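Local coordinates for protein ferredoxin-NADP reductase (Neisseria gonorrhoeae, PDB 5UFA) that probably catalyses electron transfer between NADP(H) and ferredoxin or flavodoxin through a bound FAD, at residues G110-E115 with R228-G233; E115-G120 with Q146-V151; N152-V157 with V188-R193. All blocks are in the same frame, centred on the assembly; numbering follows the deposited sequence.

Contact 1. Residues G110-E115 with R228-G233; sequences GFLLPE and RFMICG
The inverse gamma turn centred on Leu112, in the loop leading from strand 101-105 of the antiparallel sheet of the FAD-binding domain to strand 122-128 of the parallel sheet of the NADP-binding domain, packs on Met230 and Cys232 of strand 227-233. The turn is marked by a weak bond from Leu113 N to Phe111 O, 2.9 Å, and it presents the Leu112 side chain to the strand. The contact is wholly apolar, and Met230 carries most of it. Its chain is bent at chi2 (-77°) and chi3 (-68°), which swings the terminal methyl between two partners. Met230 CE lies 3.6 Å from Leu112 CD2 and 3.5 Å from Pro114 CD. The sulfur stays behind the methyl, with Met230 SD 3.9 Å from Pro114 CB. The methionine chain crosses the proline ring at about a right angle, whereas Met230 and Leu112 slide past each other in opposite directions. The two methyls of Leu112 divide the strand between them: CD2 serves Met230, and CD1 rests 4.0 Å from Cys232 CB. Two residues apart on the strand, Met230 and Cys232 turn their side chains to the same face, while Ile231 between them points to the other. The Cys232 side chain is about 7 Å from the bound FAD, so the contact lies near this cofactor. Strand 122-128 flanks Met230 through Leu123 and Met125, strand 261-265 adds Met262, and helix 133-138 covers the same face with Pro134 and Phe135. On the opposite face Ile231 meets Ile261 and Met263.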
loop_
_atom_site.group_PDB
_atom_site.type_symbol
_atom_site.label_atom_id
_atom_site.label_comp_id
_atom_site.label_asym_id
_atom_site.label_seq_id
_atom_site.Cartn_x
_atom_site.Cartn_y
_atom_site.Cartn_z
ATOM N N GLY A 110 8.635 9.642 0.697
ATOM C CA GLY A 110 7.326 9.381 1.265
ATOM C C GLY A 110 7.287 9.458 2.775
ATOM O O GLY A 110 8.271 9.169 3.465
ATOM N N PHE A 111 6.109 9.791 3.301
ATOM C CA PHE A 111 5.962 10.020 4.730
ATOM C C PHE A 111 4.993 9.056 5.399
ATOM O O PHE A 111 4.573 9.312 6.530
ATOM C CB PHE A 111 5.542 11.470 4.973
ATOM C CG PHE A 111 6.450 12.482 4.316
ATOM C CD1 PHE A 111 6.239 12.871 2.994
ATOM C CD2 PHE A 111 7.506 13.051 5.006
ATOM C CE1 PHE A 111 7.071 13.805 2.378
ATOM C CE2 PHE A 111 8.343 14.001 4.393
ATOM C CZ PHE A 111 8.124 14.371 3.085
ATOM N N LEU A 112 4.568 7.989 4.719
ATOM C CA LEU A 112 3.733 6.954 5.343
ATOM C C LEU A 112 4.585 6.124 6.299
ATOM O O LEU A 112 5.066 5.040 5.969
ATOM C CB LEU A 112 3.112 6.064 4.284
ATOM C CG LEU A 112 1.676 6.252 3.820
ATOM C CD1 LEU A 112 1.256 4.971 3.071
ATOM C CD2 LEU A 112 0.739 6.535 4.981
ATOM N N LEU A 113 4.776 6.629 7.514
ATOM C CA LEU A 113 5.722 6.023 8.452
ATOM C C LEU A 113 5.070 5.850 9.825
ATOM O O LEU A 113 5.042 6.791 10.639
ATOM C CB LEU A 113 6.998 6.858 8.514
ATOM C CG LEU A 113 7.551 7.164 7.101
ATOM C CD1 LEU A 113 8.375 8.455 7.032
ATOM C CD2 LEU A 113 8.332 5.990 6.479
ATOM N N PRO A 114 4.525 4.667 10.108
ATOM C CA PRO A 114 3.748 4.484 11.344
ATOM C C PRO A 114 4.551 4.604 12.619
ATOM O O PRO A 114 3.961 4.850 13.683
ATOM C CB PRO A 114 3.156 3.075 11.185
ATOM C CG PRO A 114 3.944 2.441 10.079
ATOM C CD PRO A 114 4.389 3.529 9.183
ATOM N N GLU A 115 5.868 4.461 12.554
ATOM C CA GLU A 115 6.674 4.621 13.752
ATOM C C GLU A 115 6.685 6.061 14.244
ATOM O O GLU A 115 7.107 6.307 15.381
ATOM C CB GLU A 115 8.100 4.161 13.484
ATOM C CG GLU A 115 8.265 2.683 13.552
ATOM C CD GLU A 115 9.508 2.222 12.840
ATOM O OE1 GLU A 115 10.621 2.598 13.283
ATOM O OE2 GLU A 115 9.368 1.487 11.847
ATOM N N ARG A 228 -4.852 3.939 15.585
ATOM C CA ARG A 228 -4.015 4.737 14.698
ATOM C C ARG A 228 -4.259 4.286 13.266
ATOM O O ARG A 228 -4.139 3.092 12.964
ATOM C CB ARG A 228 -2.546 4.585 15.076
ATOM C CG ARG A 228 -2.262 5.022 16.501
ATOM C CD ARG A 228 -2.521 6.517 16.744
ATOM N NE ARG A 228 -2.283 6.872 18.149
ATOM C CZ ARG A 228 -3.213 6.835 19.100
ATOM N NH1 ARG A 228 -4.460 6.491 18.808
ATOM N NH2 ARG A 228 -2.895 7.150 20.349
ATOM N N PHE A 229 -4.579 5.245 12.392
ATOM C CA PHE A 229 -5.008 4.993 11.021
ATOM C C PHE A 229 -3.965 5.397 9.987
ATOM O O PHE A 229 -3.420 6.502 10.044
ATOM C CB PHE A 229 -6.295 5.753 10.698
ATOM C CG PHE A 229 -7.511 5.136 11.263
ATOM C CD1 PHE A 229 -8.120 4.075 10.605
ATOM C CD2 PHE A 229 -8.072 5.612 12.434
ATOM C CE1 PHE A 229 -9.267 3.476 11.126
ATOM C CE2 PHE A 229 -9.228 5.031 12.954
ATOM C CZ PHE A 229 -9.829 3.966 12.295
ATOM N N MET A 230 -3.763 4.524 8.999
ATOM C CA MET A 230 -3.023 4.822 7.779
ATOM C C MET A 230 -4.000 4.718 6.617
ATOM O O MET A 230 -4.799 3.776 6.564
ATOM C CB MET A 230 -1.896 3.821 7.514
ATOM C CG MET A 230 -1.101 3.336 8.707
ATOM S SD MET A 230 0.083 4.538 9.275
ATOM C CE MET A 230 1.249 4.572 7.922
ATOM N N ILE A 231 -3.919 5.650 5.668
ATOM C CA ILE A 231 -4.800 5.646 4.501
ATOM C C ILE A 231 -3.971 5.782 3.238
ATOM O O ILE A 231 -3.230 6.758 3.082
ATOM C CB ILE A 231 -5.845 6.773 4.540
ATOM C CG1 ILE A 231 -6.418 6.965 5.957
ATOM C CG2 ILE A 231 -6.955 6.456 3.531
ATOM C CD1 ILE A 231 -7.374 8.148 6.077
ATOM N N CYS A 232 -4.143 4.845 2.307
ATOM C CA CYS A 232 -3.467 4.970 1.020
ATOM C C CYS A 232 -4.331 4.393 -0.090
ATOM O O CYS A 232 -4.689 3.213 -0.082
ATOM C CB CYS A 232 -2.112 4.283 1.045
ATOM S SG CYS A 232 -1.257 4.392 -0.556
ATOM N N GLY A 233 -4.617 5.208 -1.084
ATOM C CA GLY A 233 -5.352 4.675 -2.211
ATOM C C GLY A 233 -5.872 5.781 -3.086
ATOM O O GLY A 233 -5.256 6.848 -3.197
#

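Contact 2. Residues E115-G120 with Q146-V151; sequences ERFPDG and QRFDTV
Arg147, the last residue of helix 142-147, reaches across to the backbone of the 115-120 loop, and Phe148 directly after it lies against the same loop at Phe117 and Gly120. The tightly packed part is the aromatic one. Phe148 is the first residue to leave helical geometry, and its ring comes up to the glycine carbonyl, with CD1 3.4 Å from Gly120 O. At the edge of this ring, near its plane, stands Phe117 CB, which is 4.5 Å from Phe148 CZ. The Phe117 ring heads away from Phe148, leaving CB as the part that touches. Gly120, at a positive phi of 130°, lets the backbone pass close beside Phe148. The arginine side is the more solvent-accessible: Arg147 is partly exposed, and the geometry of its polar contacts is poor or doubtful. With chi1 at 59°, CG of Arg147 sits between its backbone N and carbonyl carbon, and the chain then bends at chi3 to bring the guanidinium to the loop carbonyls. A weak bond runs from Arg147 NH1 to Glu115 O at 3.2 Å, with an N-H...O angle of only 123°. The modelled approach of the guanidinium to Phe117 is too close to be relied on. The nearby carboxylates stay apart from it: Glu115 OE1 is 6.3 Å from Arg147 NH1, and Asp119 instead forms a salt bridge with Arg228. The contact joins the end of helix 142-147 to the loop that enters strand 122-128; the Phe117 ring packs against Arg228 and Met230 of strand 227-233 and Met262 of strand 261-265, while Thr150 pairs with Leu123 by backbone bonds.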
loop_
_atom_site.group_PDB
_atom_site.type_symbol
_atom_site.label_atom_id
_atom_site.label_comp_id
_atom_site.label_asym_id
_atom_site.label_seq_id
_atom_site.Cartn_x
_atom_site.Cartn_y
_atom_site.Cartn_z
ATOM N N GLU A 115 5.868 4.461 12.554
ATOM C CA GLU A 115 6.674 4.621 13.752
ATOM C C GLU A 115 6.685 6.061 14.244
ATOM O O GLU A 115 7.107 6.307 15.381
ATOM C CB GLU A 115 8.100 4.161 13.484
ATOM C CG GLU A 115 8.265 2.683 13.552
ATOM C CD GLU A 115 9.508 2.222 12.840
ATOM O OE1 GLU A 115 10.621 2.598 13.283
ATOM O OE2 GLU A 115 9.368 1.487 11.847
ATOM N N ARG A 116 6.253 7.018 13.410
ATOM C CA ARG A 116 6.117 8.395 13.875
ATOM C C ARG A 116 5.001 8.534 14.903
ATOM O O ARG A 116 5.012 9.494 15.679
ATOM C CB ARG A 116 5.865 9.345 12.700
ATOM C CG ARG A 116 6.951 9.379 11.616
ATOM C CD ARG A 116 6.301 9.595 10.227
ATOM N NE ARG A 116 6.291 10.972 9.714
ATOM C CZ ARG A 116 5.223 11.594 9.196
ATOM N NH1 ARG A 116 4.043 10.980 9.116
ATOM N NH2 ARG A 116 5.337 12.847 8.752
ATOM N N PHE A 117 4.054 7.595 14.933
ATOM C CA PHE A 117 3.024 7.598 15.967
ATOM C C PHE A 117 3.681 7.346 17.319
ATOM O O PHE A 117 4.407 6.359 17.471
ATOM C CB PHE A 117 1.971 6.515 15.713
ATOM C CG PHE A 117 0.942 6.861 14.656
ATOM C CD1 PHE A 117 0.245 8.058 14.692
ATOM C CD2 PHE A 117 0.655 5.956 13.644
ATOM C CE1 PHE A 117 -0.700 8.355 13.731
ATOM C CE2 PHE A 117 -0.306 6.234 12.697
ATOM C CZ PHE A 117 -0.961 7.444 12.719
ATOM N N PRO A 118 3.474 8.213 18.308
ATOM C CA PRO A 118 4.070 7.954 19.631
ATOM C C PRO A 118 3.600 6.651 20.254
ATOM O O PRO A 118 4.417 5.830 20.698
ATOM C CB PRO A 118 3.601 9.165 20.448
ATOM C CG PRO A 118 3.414 10.245 19.427
ATOM C CD PRO A 118 2.881 9.557 18.213
ATOM N N ASP A 119 2.288 6.437 20.268
ATOM C CA ASP A 119 1.654 5.302 20.923
ATOM C C ASP A 119 0.466 4.827 20.083
ATOM O O ASP A 119 0.306 5.186 18.910
ATOM C CB ASP A 119 1.222 5.720 22.329
ATOM C CG ASP A 119 0.469 7.050 22.330
ATOM O OD1 ASP A 119 0.009 7.466 21.240
ATOM O OD2 ASP A 119 0.341 7.684 23.411
ATOM N N GLY A 120 -0.388 4.022 20.707
ATOM C CA GLY A 120 -1.541 3.478 20.037
ATOM C C GLY A 120 -1.612 1.981 20.248
ATOM O O GLY A 120 -0.603 1.275 20.156
ATOM N N GLN A 146 5.679 -5.248 17.115
ATOM C CA GLN A 146 5.962 -5.199 18.546
ATOM C C GLN A 146 5.273 -4.031 19.239
ATOM O O GLN A 146 4.929 -4.146 20.417
ATOM C CB GLN A 146 7.464 -5.098 18.816
ATOM C CG GLN A 146 8.328 -6.229 18.294
ATOM C CD GLN A 146 9.795 -6.008 18.629
ATOM O OE1 GLN A 146 10.264 -4.871 18.659
ATOM N NE2 GLN A 146 10.508 -7.084 18.938
ATOM N N ARG A 147 5.061 -2.906 18.558
ATOM C CA ARG A 147 4.553 -1.749 19.276
ATOM C C ARG A 147 3.045 -1.618 19.216
ATOM O O ARG A 147 2.490 -0.792 19.947
ATOM C CB ARG A 147 5.179 -0.458 18.761
ATOM C CG ARG A 147 4.950 -0.201 17.329
ATOM C CD ARG A 147 5.436 1.180 17.041
ATOM N NE ARG A 147 4.510 2.178 17.559
ATOM C CZ ARG A 147 4.788 3.471 17.658
ATOM N NH1 ARG A 147 5.981 3.929 17.288
ATOM N NH2 ARG A 147 3.870 4.304 18.132
ATOM N N PHE A 148 2.375 -2.393 18.374
ATOM C CA PHE A 148 0.929 -2.332 18.269
ATOM C C PHE A 148 0.341 -3.654 18.726
ATOM O O PHE A 148 0.836 -4.728 18.364
ATOM C CB PHE A 148 0.498 -1.985 16.853
ATOM C CG PHE A 148 0.839 -0.572 16.465
ATOM C CD1 PHE A 148 0.115 0.494 16.977
ATOM C CD2 PHE A 148 1.880 -0.303 15.581
ATOM C CE1 PHE A 148 0.432 1.811 16.624
ATOM C CE2 PHE A 148 2.198 1.005 15.221
ATOM C CZ PHE A 148 1.477 2.065 15.743
ATOM N N ASP A 149 -0.686 -3.562 19.561
ATOM C CA ASP A 149 -1.311 -4.758 20.096
ATOM C C ASP A 149 -1.968 -5.556 18.975
ATOM O O ASP A 149 -1.908 -6.788 18.957
ATOM C CB ASP A 149 -2.308 -4.349 21.183
ATOM C CG ASP A 149 -2.226 -5.220 22.395
ATOM O OD1 ASP A 149 -2.622 -6.397 22.283
ATOM O OD2 ASP A 149 -1.754 -4.734 23.451
ATOM N N THR A 150 -2.571 -4.867 18.010
ATOM C CA THR A 150 -3.064 -5.509 16.806
ATOM C C THR A 150 -2.668 -4.649 15.619
ATOM O O THR A 150 -2.544 -3.426 15.724
ATOM C CB THR A 150 -4.596 -5.707 16.790
ATOM O OG1 THR A 150 -5.247 -4.439 16.652
ATOM C CG2 THR A 150 -5.077 -6.391 18.057
ATOM N N VAL A 151 -2.485 -5.309 14.485
ATOM C CA VAL A 151 -2.185 -4.665 13.216
ATOM C C VAL A 151 -3.227 -5.163 12.223
ATOM O O VAL A 151 -3.396 -6.375 12.056
ATOM C CB VAL A 151 -0.737 -4.964 12.774
ATOM C CG1 VAL A 151 -0.448 -4.536 11.346
ATOM C CG2 VAL A 151 0.236 -4.250 13.748
#

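Contact 3. Residues N152-V157 with V188-R193; sequences NLIHSV and VPVTTR. With NAP (NADP nicotinamide-adenine-dinucleotide phosphate), chain E.
Ile154, Ser156 and Val157 pair with Val188, Val190 and Thr191 where two neighbouring parallel strands run into the NADP site, their axes 4.7 Å apart and 17° from parallel. Backbone hydrogen bonds come first, a ladder of five. Val188 N gives to Leu153 O and His155 N to Val188 O; Val190 N then binds His155 O, and Val157 N binds Val190 O at 2.8 Å in a nearly straight bond (167°). The last rung, Thr192 N to Val157 O at 2.9 Å, carries the pairing one residue beyond strand 184-191. CA-H...O contacts fill in between, the shortest from Thr191 CA to Val157 O at 3.0 Å. Apolar contacts line one face. Ile154 CG1 lies alongside Val188 CB at 3.7 Å, the two side chains pointing the same way, while Ile154 CG2 meets Val190 CG2. Ligand bonds gather at the C-terminal ends of the strands, as in the dinucleotide-binding domain of this reductase family. With chi1 at -179°, Ser156 OG lies trans to its backbone N and shares a hydrogen bond of 2.7 Å with the ribose hydroxyl O3B of NADP. Thr192 OG1 gives to the 2'-phosphate oxygen O1X at 2.5 Å and accepts from O3B, so one hydroxyl joins ribose and phosphate, the group that distinguishes NADP from NAD. Ser158, Arg204 and Asn234 also hydrogen-bond to the ligand. Helices 213-218 and 205-210 cover the face of Ile154 and Val190, strand 122-128 flanks 150-157 on its other edge, and Leu163 packs on Val157 and Pro189.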
loop_
_atom_site.group_PDB
_atom_site.type_symbol
_atom_site.label_atom_id
_atom_site.label_comp_id
_atom_site.label_asym_id
_atom_site.label_seq_id
_atom_site.Cartn_x
_atom_site.Cartn_y
_atom_site.Cartn_z
ATOM N N ASN A 152 -3.946 -4.235 11.590
ATOM C CA ASN A 152 -5.115 -4.560 10.778
ATOM C C ASN A 152 -4.976 -3.970 9.383
ATOM O O ASN A 152 -4.512 -2.835 9.220
ATOM C CB ASN A 152 -6.407 -4.031 11.430
ATOM C CG ASN A 152 -6.538 -4.454 12.881
ATOM O OD1 ASN A 152 -7.147 -5.477 13.198
ATOM N ND2 ASN A 152 -5.949 -3.677 13.768
ATOM N N LEU A 153 -5.354 -4.744 8.373
ATOM C CA LEU A 153 -5.248 -4.288 6.998
ATOM C C LEU A 153 -6.582 -4.532 6.319
ATOM O O LEU A 153 -7.011 -5.689 6.184
ATOM C CB LEU A 153 -4.096 -4.977 6.255
ATOM C CG LEU A 153 -3.895 -4.699 4.748
ATOM C CD1 LEU A 153 -3.739 -3.218 4.448
ATOM C CD2 LEU A 153 -2.662 -5.422 4.236
ATOM N N ILE A 154 -7.241 -3.437 5.926
ATOM C CA ILE A 154 -8.494 -3.459 5.176
ATOM C C ILE A 154 -8.217 -2.978 3.754
ATOM O O ILE A 154 -7.757 -1.845 3.540
ATOM C CB ILE A 154 -9.582 -2.620 5.865
ATOM C CG1 ILE A 154 -10.059 -3.316 7.150
ATOM C CG2 ILE A 154 -10.753 -2.380 4.927
ATOM C CD1 ILE A 154 -9.488 -2.786 8.405
ATOM N N HIS A 155 -8.504 -3.848 2.786
ATOM C CA HIS A 155 -8.165 -3.658 1.379
ATOM C C HIS A 155 -9.440 -3.645 0.545
ATOM O O HIS A 155 -10.166 -4.643 0.515
ATOM C CB HIS A 155 -7.253 -4.787 0.900
ATOM C CG HIS A 155 -6.721 -4.588 -0.485
ATOM N ND1 HIS A 155 -6.405 -5.638 -1.319
ATOM C CD2 HIS A 155 -6.430 -3.455 -1.172
ATOM C CE1 HIS A 155 -5.946 -5.159 -2.461
ATOM N NE2 HIS A 155 -5.951 -3.837 -2.397
ATOM N N SER A 156 -9.703 -2.538 -0.149
ATOM C CA SER A 156 -10.927 -2.394 -0.939
ATOM C C SER A 156 -10.599 -2.502 -2.422
ATOM O O SER A 156 -9.774 -1.736 -2.939
ATOM C CB SER A 156 -11.626 -1.064 -0.659
ATOM O OG SER A 156 -12.825 -0.968 -1.421
ATOM N N VAL A 157 -11.249 -3.452 -3.098
ATOM C CA VAL A 157 -11.192 -3.600 -4.548
ATOM C C VAL A 157 -12.609 -3.870 -5.043
ATOM O O VAL A 157 -13.513 -4.179 -4.265
ATOM C CB VAL A 157 -10.251 -4.743 -4.984
ATOM C CG1 VAL A 157 -8.831 -4.483 -4.530
ATOM C CG2 VAL A 157 -10.768 -6.050 -4.428
ATOM N N VAL A 188 -8.927 -7.910 6.363
ATOM C CA VAL A 188 -10.333 -7.825 5.967
ATOM C C VAL A 188 -10.418 -7.369 4.512
ATOM O O VAL A 188 -10.157 -6.192 4.213
ATOM C CB VAL A 188 -11.130 -6.875 6.878
ATOM C CG1 VAL A 188 -12.584 -6.745 6.383
ATOM C CG2 VAL A 188 -11.086 -7.365 8.342
ATOM N N PRO A 189 -10.739 -8.260 3.575
ATOM C CA PRO A 189 -11.002 -7.817 2.203
ATOM C C PRO A 189 -12.373 -7.176 2.071
ATOM O O PRO A 189 -13.359 -7.624 2.664
ATOM C CB PRO A 189 -10.914 -9.114 1.391
ATOM C CG PRO A 189 -11.295 -10.180 2.361
ATOM C CD PRO A 189 -10.735 -9.726 3.692
ATOM N N VAL A 190 -12.413 -6.115 1.276
ATOM C CA VAL A 190 -13.631 -5.413 0.903
ATOM C C VAL A 190 -13.726 -5.475 -0.608
ATOM O O VAL A 190 -12.811 -5.018 -1.308
ATOM C CB VAL A 190 -13.620 -3.952 1.374
ATOM C CG1 VAL A 190 -14.876 -3.221 0.907
ATOM C CG2 VAL A 190 -13.435 -3.859 2.889
ATOM N N THR A 191 -14.808 -6.068 -1.114
ATOM C CA THR A 191 -15.109 -6.081 -2.544
ATOM C C THR A 191 -16.387 -5.281 -2.763
ATOM O O THR A 191 -17.442 -5.630 -2.227
ATOM C CB THR A 191 -15.231 -7.504 -3.103
ATOM O OG1 THR A 191 -16.174 -8.265 -2.346
ATOM C CG2 THR A 191 -13.880 -8.201 -3.090
ATOM N N THR A 192 -16.286 -4.205 -3.541
ATOM C CA THR A 192 -17.352 -3.212 -3.618
ATOM C C THR A 192 -18.410 -3.508 -4.672
ATOM O O THR A 192 -19.511 -2.945 -4.585
ATOM C CB THR A 192 -16.760 -1.835 -3.894
ATOM O OG1 THR A 192 -15.866 -1.923 -5.014
ATOM C CG2 THR A 192 -15.971 -1.385 -2.670
ATOM N N ARG A 193 -18.101 -4.349 -5.672
ATOM C CA ARG A 193 -19.025 -4.650 -6.761
ATOM C C ARG A 193 -19.373 -6.120 -6.906
ATOM O O ARG A 193 -20.041 -6.479 -7.883
ATOM C CB ARG A 193 -18.459 -4.135 -8.079
ATOM C CG ARG A 193 -18.229 -2.681 -8.011
ATOM C CD ARG A 193 -17.837 -2.072 -9.315
ATOM N NE ARG A 193 -18.016 -0.645 -9.192
ATOM C CZ ARG A 193 -17.481 0.251 -9.996
ATOM N NH1 ARG A 193 -16.608 -0.121 -10.914
ATOM N NH2 ARG A 193 -17.737 1.528 -9.802
HETATM P PA NAP E . -10.206 2.245 -8.047
HETATM O O1A NAP E . -9.666 3.298 -7.170
HETATM O O2A NAP E . -11.151 2.842 -9.116
HETATM O O5B NAP E . -11.021 1.130 -7.186
HETATM C C5B NAP E . -10.405 0.425 -6.095
HETATM C C4B NAP E . -11.350 0.513 -4.925
HETATM O O4B NAP E . -11.493 1.887 -4.486
HETATM C C3B NAP E . -12.773 0.015 -5.187
HETATM O O3B NAP E . -13.198 -0.717 -4.043
HETATM C C2B NAP E . -13.568 1.318 -5.273
HETATM O O2B NAP E . -14.983 1.225 -5.007
HETATM C C1B NAP E . -12.857 2.120 -4.199
HETATM N N9A NAP E . -13.151 3.546 -4.252
HETATM C C8A NAP E . -13.159 4.349 -5.361
HETATM N N7A NAP E . -13.489 5.595 -5.120
HETATM C C5A NAP E . -13.725 5.611 -3.753
HETATM C C6A NAP E . -14.169 6.624 -2.881
HETATM N N6A NAP E . -14.454 7.867 -3.270
HETATM N N1A NAP E . -14.354 6.298 -1.583
HETATM C C2A NAP E . -14.116 5.040 -1.195
HETATM N N3A NAP E . -13.696 4.003 -1.927
HETATM C C4A NAP E . -13.519 4.356 -3.205
HETATM O O3 NAP E . -8.979 1.523 -8.752
HETATM P PN NAP E . -8.923 0.276 -9.746
HETATM O O1N NAP E . -7.663 -0.475 -9.549
HETATM O O2N NAP E . -10.205 -0.453 -9.636
HETATM O O5D NAP E . -8.798 1.055 -11.127
HETATM C C5D NAP E . -8.386 0.394 -12.343
HETATM C C4D NAP E . -8.724 1.265 -13.531
HETATM O O4D NAP E . -10.159 1.302 -13.730
HETATM C C3D NAP E . -8.289 2.728 -13.427
HETATM O O3D NAP E . -8.013 3.235 -14.723
HETATM C C2D NAP E . -9.545 3.406 -12.892
HETATM O O2D NAP E . -9.562 4.811 -13.121
HETATM C C1D NAP E . -10.611 2.633 -13.665
HETATM N N1N NAP E . -11.972 2.644 -12.975
HETATM C C2N NAP E . -12.181 1.619 -12.130
HETATM C C3N NAP E . -13.358 1.545 -11.411
HETATM C C7N NAP E . -13.551 0.465 -10.394
HETATM O O7N NAP E . -14.618 0.379 -9.805
HETATM N N7N NAP E . -12.549 -0.378 -10.184
HETATM C C4N NAP E . -14.317 2.532 -11.600
HETATM C C5N NAP E . -14.074 3.574 -12.477
HETATM C C6N NAP E . -12.887 3.615 -13.163
HETATM P P2B NAP E . -16.023 1.057 -6.245
HETATM O O1X NAP E . -15.754 -0.265 -6.893
HETATM O O2X NAP E . -17.404 1.210 -5.593
HETATM O O3X NAP E . -15.798 2.206 -7.237
#

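From the N terminus, the chain leaves the antiparallel sheet after strand 101-105, and residues 110-115 open contact 1, which closes only at 228-233, 113 residues on. Both other contacts lie within that long loop. Contact 2 starts at Glu115, which it shares with contact 1, and closes at 146-151; contact 3 then follows in series, opening at 152-157 on the same strand and closing at 188-193. No loops cross. Contacts 1 and 2 touch, their centres about 12 Å apart; contacts 1 and 3 do not. All three reach the parallel sheet: contact 1 ties the linker to strand 227-233, contact 2 to helix 142-147, and contact 3 joins strands 150-157 and 184-191 at the NADP site.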